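Local structure of ribonuclease J (Methanolobus psychrophilus R15, 5HAB) at residues R98-T103 / G111-L116; P123-P128 / E157-T162. The protein is an archaeal exoribonuclease that probably degrades RNA with the metal-dependent hydrolase machinery of the metallo-beta-lactamase and beta-CASP family. The protein carries 1 engineered substitution. One frame throughout, in Å; residues are numbered along the deposited sequence.

Contact 1. Residues R98-T103 / G111-L116; sequences RAIVCT and GAIPKL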
ATOM      1  N   ARG B  98      15.136 -40.358  15.762  1.00 32.01           N
ATOM      2  CA  ARG B  98      16.257 -41.153  15.290  1.00 29.33           C
ATOM      3  C   ARG B  98      17.279 -40.339  14.506  1.00 47.57           C
ATOM      4  O   ARG B  98      18.431 -40.755  14.374  1.00 41.63           O
ATOM      5  CB  ARG B  98      15.746 -42.307  14.421  1.00 31.90           C
ATOM      6  CG  ARG B  98      14.830 -43.286  15.148  1.00 35.31           C
ATOM      7  CD  ARG B  98      15.561 -44.003  16.279  1.00 49.28           C
ATOM      8  NE  ARG B  98      14.674 -44.856  17.069  1.00 65.96           N
ATOM      9  CZ  ARG B  98      15.002 -45.395  18.242  1.00 79.00           C
ATOM     10  NH1 ARG B  98      16.201 -45.171  18.769  1.00 56.87           N
ATOM     11  NH2 ARG B  98      14.132 -46.157  18.893  1.00 62.42           N
ATOM     12  N   ALA B  99      16.864 -39.185  13.988  1.00 40.45           N
ATOM     13  CA  ALA B  99      17.771 -38.333  13.220  1.00 26.80           C
ATOM     14  C   ALA B  99      17.257 -36.904  13.120  1.00 45.55           C
ATOM     15  O   ALA B  99      16.061 -36.652  13.230  1.00 35.43           O
ATOM     16  CB  ALA B  99      17.996 -38.908  11.825  1.00 32.51           C
ATOM     17  N   ILE B 100      18.181 -35.974  12.910  1.00 40.95           N
ATOM     18  CA  ILE B 100      17.850 -34.574  12.692  1.00 40.54           C
ATOM     19  C   ILE B 100      18.401 -34.128  11.340  1.00 41.70           C
ATOM     20  O   ILE B 100      19.612 -34.053  11.158  1.00 40.06           O
ATOM     21  CB  ILE B 100      18.399 -33.702  13.822  1.00 38.95           C
ATOM     22  CG1 ILE B 100      17.777 -34.119  15.157  1.00 38.51           C
ATOM     23  CG2 ILE B 100      18.152 -32.232  13.532  1.00 34.40           C
ATOM     24  CD1 ILE B 100      18.279 -33.317  16.340  1.00 27.72           C
ATOM     25  N   VAL B 101      17.522 -33.851  10.383  1.00 34.92           N
ATOM     26  CA  VAL B 101      17.976 -33.395   9.071  1.00 37.08           C
ATOM     27  C   VAL B 101      17.962 -31.873   8.997  1.00 40.14           C
ATOM     28  O   VAL B 101      17.012 -31.227   9.440  1.00 36.83           O
ATOM     29  CB  VAL B 101      17.128 -33.997   7.937  1.00 30.76           C
ATOM     30  CG1 VAL B 101      17.572 -33.440   6.587  1.00 35.92           C
ATOM     31  CG2 VAL B 101      17.244 -35.511   7.931  1.00 34.30           C
ATOM     32  N   CYS B 102      19.042 -31.307   8.468  1.00 43.48           N
ATOM     33  CA  CYS B 102      19.096 -29.884   8.162  1.00 35.14           C
ATOM     34  C   CYS B 102      19.261 -29.706   6.662  1.00 45.60           C
ATOM     35  O   CYS B 102      20.299 -30.061   6.100  1.00 35.35           O
ATOM     36  CB  CYS B 102      20.234 -29.205   8.910  1.00 32.34           C
ATOM     37  SG  CYS B 102      19.961 -29.092  10.682  1.00 39.41           S
ATOM     38  N   THR B 103      18.241 -29.149   6.015  1.00 34.53           N
ATOM     39  CA  THR B 103      18.223 -29.095   4.558  1.00 32.96           C
ATOM     40  C   THR B 103      19.158 -28.019   4.015  1.00 21.96           C
ATOM     41  O   THR B 103      19.538 -28.066   2.846  1.00 32.57           O
ATOM     42  CB  THR B 103      16.803 -28.845   4.023  1.00 44.04           C
ATOM     43  OG1 THR B 103      16.199 -27.778   4.762  1.00 36.18           O
ATOM     44  CG2 THR B 103      15.951 -30.100   4.163  1.00 29.44           C
ATOM     45  N   GLY B 111      19.501 -22.199  13.021  1.00 29.21           N
ATOM     46  CA  GLY B 111      19.681 -21.204  14.066  1.00 27.16           C
ATOM     47  C   GLY B 111      19.370 -21.662  15.483  1.00 38.21           C
ATOM     48  O   GLY B 111      19.904 -21.111  16.444  1.00 48.34           O
ATOM     49  N   ALA B 112      18.512 -22.671  15.619  1.00 41.10           N
ATOM     50  CA  ALA B 112      18.139 -23.183  16.936  1.00 37.71           C
ATOM     51  C   ALA B 112      18.797 -24.532  17.244  1.00 50.39           C
ATOM     52  O   ALA B 112      18.549 -25.107  18.302  1.00 42.87           O
ATOM     53  CB  ALA B 112      16.627 -23.302  17.056  1.00 35.10           C
ATOM     54  N   ILE B 113      19.599 -25.045  16.310  1.00 50.81           N
ATOM     55  CA  ILE B 113      20.345 -26.289  16.533  1.00 49.01           C
ATOM     56  C   ILE B 113      21.084 -26.295  17.885  1.00 51.37           C
ATOM     57  O   ILE B 113      20.878 -27.217  18.679  1.00 48.56           O
ATOM     58  CB  ILE B 113      21.326 -26.575  15.370  1.00 41.14           C
ATOM     59  CG1 ILE B 113      20.575 -27.073  14.133  1.00 39.09           C
ATOM     60  CG2 ILE B 113      22.375 -27.592  15.791  1.00 52.77           C
ATOM     61  CD1 ILE B 113      19.980 -28.450  14.295  1.00 40.25           C
ATOM     62  N   PRO B 114      21.901 -25.257  18.177  1.00 49.07           N
ATOM     63  CA  PRO B 114      22.652 -25.285  19.439  1.00 49.45           C
ATOM     64  C   PRO B 114      21.793 -25.204  20.694  1.00 51.52           C
ATOM     65  O   PRO B 114      22.321 -25.336  21.797  1.00 69.86           O
ATOM     66  CB  PRO B 114      23.547 -24.040  19.347  1.00 49.74           C
ATOM     67  CG  PRO B 114      23.552 -23.661  17.922  1.00 51.11           C
ATOM     68  CD  PRO B 114      22.213 -24.037  17.411  1.00 42.05           C
ATOM     69  N   LYS B 115      20.496 -24.974  20.540  1.00 46.38           N
ATOM     70  CA  LYS B 115      19.645 -24.784  21.702  1.00 40.59           C
ATOM     71  C   LYS B 115      18.734 -25.983  21.981  1.00 53.21           C
ATOM     72  O   LYS B 115      18.344 -26.215  23.125  1.00 45.57           O
ATOM     73  CB  LYS B 115      18.805 -23.516  21.526  1.00 48.77           C
ATOM     74  CG  LYS B 115      19.506 -22.252  22.005  1.00 60.12           C
ATOM     75  CD  LYS B 115      20.278 -22.505  23.290  1.00 61.94           C
ATOM     76  CE  LYS B 115      21.224 -21.362  23.609  1.00 67.09           C
ATOM     77  NZ  LYS B 115      20.491 -20.131  24.003  1.00 79.99           N
ATOM     78  N   LEU B 116      18.404 -26.747  20.944  1.00 43.48           N
ATOM     79  CA  LEU B 116      17.449 -27.840  21.098  1.00 47.57           C
ATOM     80  C   LEU B 116      18.008 -29.202  20.671  1.00 43.82           C
ATOM     81  O   LEU B 116      17.517 -30.237  21.124  1.00 44.34           O
ATOM     82  CB  LEU B 116      16.170 -27.546  20.304  1.00 36.35           C
ATOM     83  CG  LEU B 116      15.387 -26.267  20.594  1.00 47.03           C
ATOM     84  CD1 LEU B 116      14.298 -26.079  19.552  1.00 38.37           C
ATOM     85  CD2 LEU B 116      14.793 -26.297  21.986  1.00 38.26           C
TER
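Ala112 O, gripped by two backbone donors, Lys115 N at 3.0 Å and Leu116 N at 3.1 Å, secures the turn that starts the short helix 113-116, whose first residue, Ile113, packs on Cys102 and Ile100. Ile113 does the touching with the end of its longer branch. CD1 rests 3.7 Å from Cys102 SG, and CG1 follows at 4.0 Å from the same sulfur, so the last bond of the isoleucine presents both its carbons to one atom. Cys102 SG stands beside its own backbone N (chi1 -70°), on a side chain that leaves the strand toward the helix. Two residues back on the same strand face, Ile100 meets the same methyl more loosely, its branch methyl CG2 lying 4.3 Å from Ile113 CD1. In the alpha-beta/beta-alpha sandwich of metallo-beta-lactamases this is the outer, helix-covered face of one sheet. The chain between the segments carries the HxHxDH signature that binds metal in this family, its second histidine an engineered alanine here. Val101 points from the opposite face and packs on Ile51 of the neighbouring strand. Ile124, Ile134, Ile138 and Met55 also pack on Ile113, in an apolar setting. Just beyond Cys102, the hydroxyl of Thr103 is hydrogen-bonded to Asp54 OD2; earlier on the strand, Arg98 NE forms a salt bridge with Asp49 OD1.

Contact 2. Residues P123-P128 / E157-T162; sequences PIIATP and ETLEIT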
ATOM      1  N   PRO B 123      21.853 -38.312  15.565  1.00 38.10           N
ATOM      2  CA  PRO B 123      22.836 -37.597  14.747  1.00 42.90           C
ATOM      3  C   PRO B 123      22.173 -36.518  13.891  1.00 55.14           C
ATOM      4  O   PRO B 123      20.981 -36.611  13.599  1.00 41.67           O
ATOM      5  CB  PRO B 123      23.416 -38.697  13.867  1.00 37.58           C
ATOM      6  CG  PRO B 123      22.272 -39.624  13.679  1.00 29.09           C
ATOM      7  CD  PRO B 123      21.503 -39.616  14.977  1.00 32.94           C
ATOM      8  N   ILE B 124      22.944 -35.517  13.484  1.00 50.78           N
ATOM      9  CA  ILE B 124      22.459 -34.490  12.575  1.00 34.58           C
ATOM     10  C   ILE B 124      22.924 -34.821  11.167  1.00 51.75           C
ATOM     11  O   ILE B 124      24.113 -34.993  10.939  1.00 56.20           O
ATOM     12  CB  ILE B 124      22.945 -33.103  13.005  1.00 42.96           C
ATOM     13  CG1 ILE B 124      22.374 -32.746  14.378  1.00 27.23           C
ATOM     14  CG2 ILE B 124      22.558 -32.063  11.966  1.00 44.57           C
ATOM     15  CD1 ILE B 124      22.943 -31.476  14.963  1.00 29.76           C
ATOM     16  N   ILE B 125      21.998 -34.920  10.220  1.00 36.07           N
ATOM     17  CA  ILE B 125      22.366 -35.285   8.858  1.00 41.94           C
ATOM     18  C   ILE B 125      22.243 -34.062   7.961  1.00 60.45           C
ATOM     19  O   ILE B 125      21.222 -33.367   7.981  1.00 39.31           O
ATOM     20  CB  ILE B 125      21.504 -36.435   8.328  1.00 39.48           C
ATOM     21  CG1 ILE B 125      21.506 -37.608   9.310  1.00 50.62           C
ATOM     22  CG2 ILE B 125      21.998 -36.875   6.957  1.00 43.82           C
ATOM     23  CD1 ILE B 125      20.438 -38.642   9.017  1.00 50.43           C
ATOM     24  N   ALA B 126      23.282 -33.788   7.180  1.00 50.09           N
ATOM     25  CA  ALA B 126      23.285 -32.583   6.356  1.00 44.82           C
ATOM     26  C   ALA B 126      24.310 -32.655   5.231  1.00 51.12           C
ATOM     27  O   ALA B 126      25.122 -33.576   5.174  1.00 61.30           O
ATOM     28  CB  ALA B 126      23.541 -31.355   7.224  1.00 39.68           C
ATOM     29  N   THR B 127      24.251 -31.687   4.324  1.00 39.43           N
ATOM     30  CA  THR B 127      25.227 -31.588   3.248  1.00 42.51           C
ATOM     31  C   THR B 127      26.567 -31.103   3.796  1.00 41.65           C
ATOM     32  O   THR B 127      26.600 -30.449   4.842  1.00 41.46           O
ATOM     33  CB  THR B 127      24.740 -30.629   2.144  1.00 44.35           C
ATOM     34  OG1 THR B 127      24.543 -29.322   2.701  1.00 42.04           O
ATOM     35  CG2 THR B 127      23.448 -31.137   1.527  1.00 38.93           C
ATOM     36  N   PRO B 128      27.671 -31.410   3.089  1.00 45.24           N
ATOM     37  CA  PRO B 128      29.024 -31.014   3.501  1.00 37.86           C
ATOM     38  C   PRO B 128      29.141 -29.570   3.980  1.00 49.85           C
ATOM     39  O   PRO B 128      29.638 -29.341   5.086  1.00 53.01           O
ATOM     40  CB  PRO B 128      29.839 -31.230   2.225  1.00 40.74           C
ATOM     41  CG  PRO B 128      29.182 -32.407   1.589  1.00 46.14           C
ATOM     42  CD  PRO B 128      27.705 -32.284   1.899  1.00 49.41           C
ATOM     43  N   GLU B 157      22.635 -38.834  -2.718  1.00 47.26           N
ATOM     44  CA  GLU B 157      22.970 -39.982  -1.872  1.00 61.08           C
ATOM     45  C   GLU B 157      21.817 -40.389  -0.948  1.00 66.64           C
ATOM     46  O   GLU B 157      20.962 -39.572  -0.602  1.00 63.98           O
ATOM     47  CB  GLU B 157      24.212 -39.679  -1.028  1.00 44.18           C
ATOM     48  CG  GLU B 157      25.482 -39.445  -1.830  1.00 58.24           C
ATOM     49  CD  GLU B 157      26.694 -39.208  -0.946  1.00 58.99           C
ATOM     50  OE1 GLU B 157      26.520 -38.715   0.189  1.00 58.77           O
ATOM     51  OE2 GLU B 157      27.822 -39.517  -1.384  1.00 69.46           O
ATOM     52  N   THR B 158      21.809 -41.658  -0.549  1.00 60.09           N
ATOM     53  CA  THR B 158      20.792 -42.194   0.352  1.00 46.33           C
ATOM     54  C   THR B 158      21.450 -42.798   1.595  1.00 42.51           C
ATOM     55  O   THR B 158      22.563 -43.315   1.524  1.00 52.91           O
ATOM     56  CB  THR B 158      19.930 -43.254  -0.359  1.00 52.44           C
ATOM     57  OG1 THR B 158      19.425 -42.709  -1.582  1.00 60.87           O
ATOM     58  CG2 THR B 158      18.755 -43.678   0.509  1.00 55.07           C
ATOM     59  N   LEU B 159      20.760 -42.720   2.729  1.00 52.46           N
ATOM     60  CA  LEU B 159      21.273 -43.214   4.005  1.00 50.65           C
ATOM     61  C   LEU B 159      20.226 -44.039   4.745  1.00 54.49           C
ATOM     62  O   LEU B 159      19.097 -43.593   4.912  1.00 50.95           O
ATOM     63  CB  LEU B 159      21.719 -42.042   4.879  1.00 42.03           C
ATOM     64  CG  LEU B 159      22.245 -42.359   6.279  1.00 51.88           C
ATOM     65  CD1 LEU B 159      23.542 -43.147   6.213  1.00 56.74           C
ATOM     66  CD2 LEU B 159      22.427 -41.073   7.070  1.00 34.67           C
ATOM     67  N   GLU B 160      20.588 -45.241   5.186  1.00 59.15           N
ATOM     68  CA  GLU B 160      19.649 -46.053   5.957  1.00 54.62           C
ATOM     69  C   GLU B 160      19.658 -45.656   7.430  1.00 44.69           C
ATOM     70  O   GLU B 160      20.716 -45.512   8.038  1.00 52.80           O
ATOM     71  CB  GLU B 160      19.961 -47.544   5.825  1.00 54.69           C
ATOM     72  CG  GLU B 160      19.795 -48.105   4.426  1.00 70.30           C
ATOM     73  CD  GLU B 160      19.924 -49.616   4.396  1.00 90.85           C
ATOM     74  OE1 GLU B 160      19.575 -50.260   5.410  1.00 84.22           O
ATOM     75  OE2 GLU B 160      20.368 -50.162   3.362  1.00 83.22           O
ATOM     76  N   ILE B 161      18.470 -45.484   8.001  1.00 55.46           N
ATOM     77  CA  ILE B 161      18.344 -45.098   9.402  1.00 61.85           C
ATOM     78  C   ILE B 161      17.723 -46.262  10.171  1.00 49.98           C
ATOM     79  O   ILE B 161      18.017 -46.484  11.346  1.00 54.12           O
ATOM     80  CB  ILE B 161      17.514 -43.792   9.560  1.00 48.43           C
ATOM     81  CG1 ILE B 161      18.366 -42.565   9.232  1.00 52.08           C
ATOM     82  CG2 ILE B 161      16.982 -43.635  10.975  1.00 51.75           C
ATOM     83  CD1 ILE B 161      18.579 -42.333   7.763  1.00 46.03           C
ATOM     84  N   THR B 162      16.892 -47.027   9.476  1.00 53.83           N
ATOM     85  CA  THR B 162      16.078 -48.055  10.099  1.00 50.35           C
ATOM     86  C   THR B 162      15.774 -49.094   9.019  1.00 51.48           C
ATOM     87  O   THR B 162      15.934 -48.813   7.834  1.00 56.31           O
ATOM     88  CB  THR B 162      14.779 -47.422  10.703  1.00 54.60           C
ATOM     89  OG1 THR B 162      15.110 -46.697  11.894  1.00 58.72           O
ATOM     90  CG2 THR B 162      13.712 -48.453  11.043  1.00 57.88           C
TER
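Ile125 and Leu159 meet through methyl groups at the ends of their side chains: Ile125 CD1 lies 3.7 Å from Leu159 CD2, and the two side chains cross obliquely. The backbones stay well apart, with 9.4 Å between Ile125 CA and Leu159 CA, so the side chains span the gap between two sheets. Ile125 lies on strand 124-126 of one sheet, and Leu159 on strand 158-160, an outermost strand of the other within this chain; the contact lies between the two sheets, toward the edge of the metallo-beta-lactamase sandwich, where Leu159 and Ile161 stay partly exposed. Leu159 reaches inward with CG anti to its backbone N (chi1 178°), which, with chi2 66°, brings CD2 to Ile125 while CD1 points off to another side. This is the tight part, and it is tightest around Ile125, which is buried and also packs on Ala99, Leu153, Ile167 and Phe169. Toward Ile161 the fit slackens: Ile161 CD1 approaches the same methyl, Ile125 CD1, only to 4.3 Å, and its side chain also lies on Arg98 and Ile167. Ile161 and Thr162 both face Ile165 in a classic beta bulge. On the solvent side, Thr158 and Glu160 alternate with the inward-pointing residues and are exposed. Past Ile125, Thr127 takes the N-cap position of helix 128-138, its hydroxyl hydrogen-bonded to Thr130 OG1 and Asp178 O. Because only aliphatic carbons meet across the segments, the attraction is dispersion and exclusion of water, without the directional demands of a polar bond.

Overall arrangement
Of the segments in contact, the one on strand 96-102 comes first, and contact 1 closes the loop from there to helix 113-116. The chain then returns to the sheet as strand 124-126, beside and parallel to strand 96-102. Contact 2 closes the 28-residue connection between segments 123-128 and 157-162, which holds strand 150-152 and most of helix 128-138. The two contacts are in series, neither nested nor crossing, with centres about 13 Å apart. Backbone pairing joins them, Ile100 O lying 2.7 Å from Ile125 N in a probable hydrogen bond. Contact 1 ties the sheet to a helix on its outer face; contact 2 ties the same sheet, from its inner face, to the second sheet.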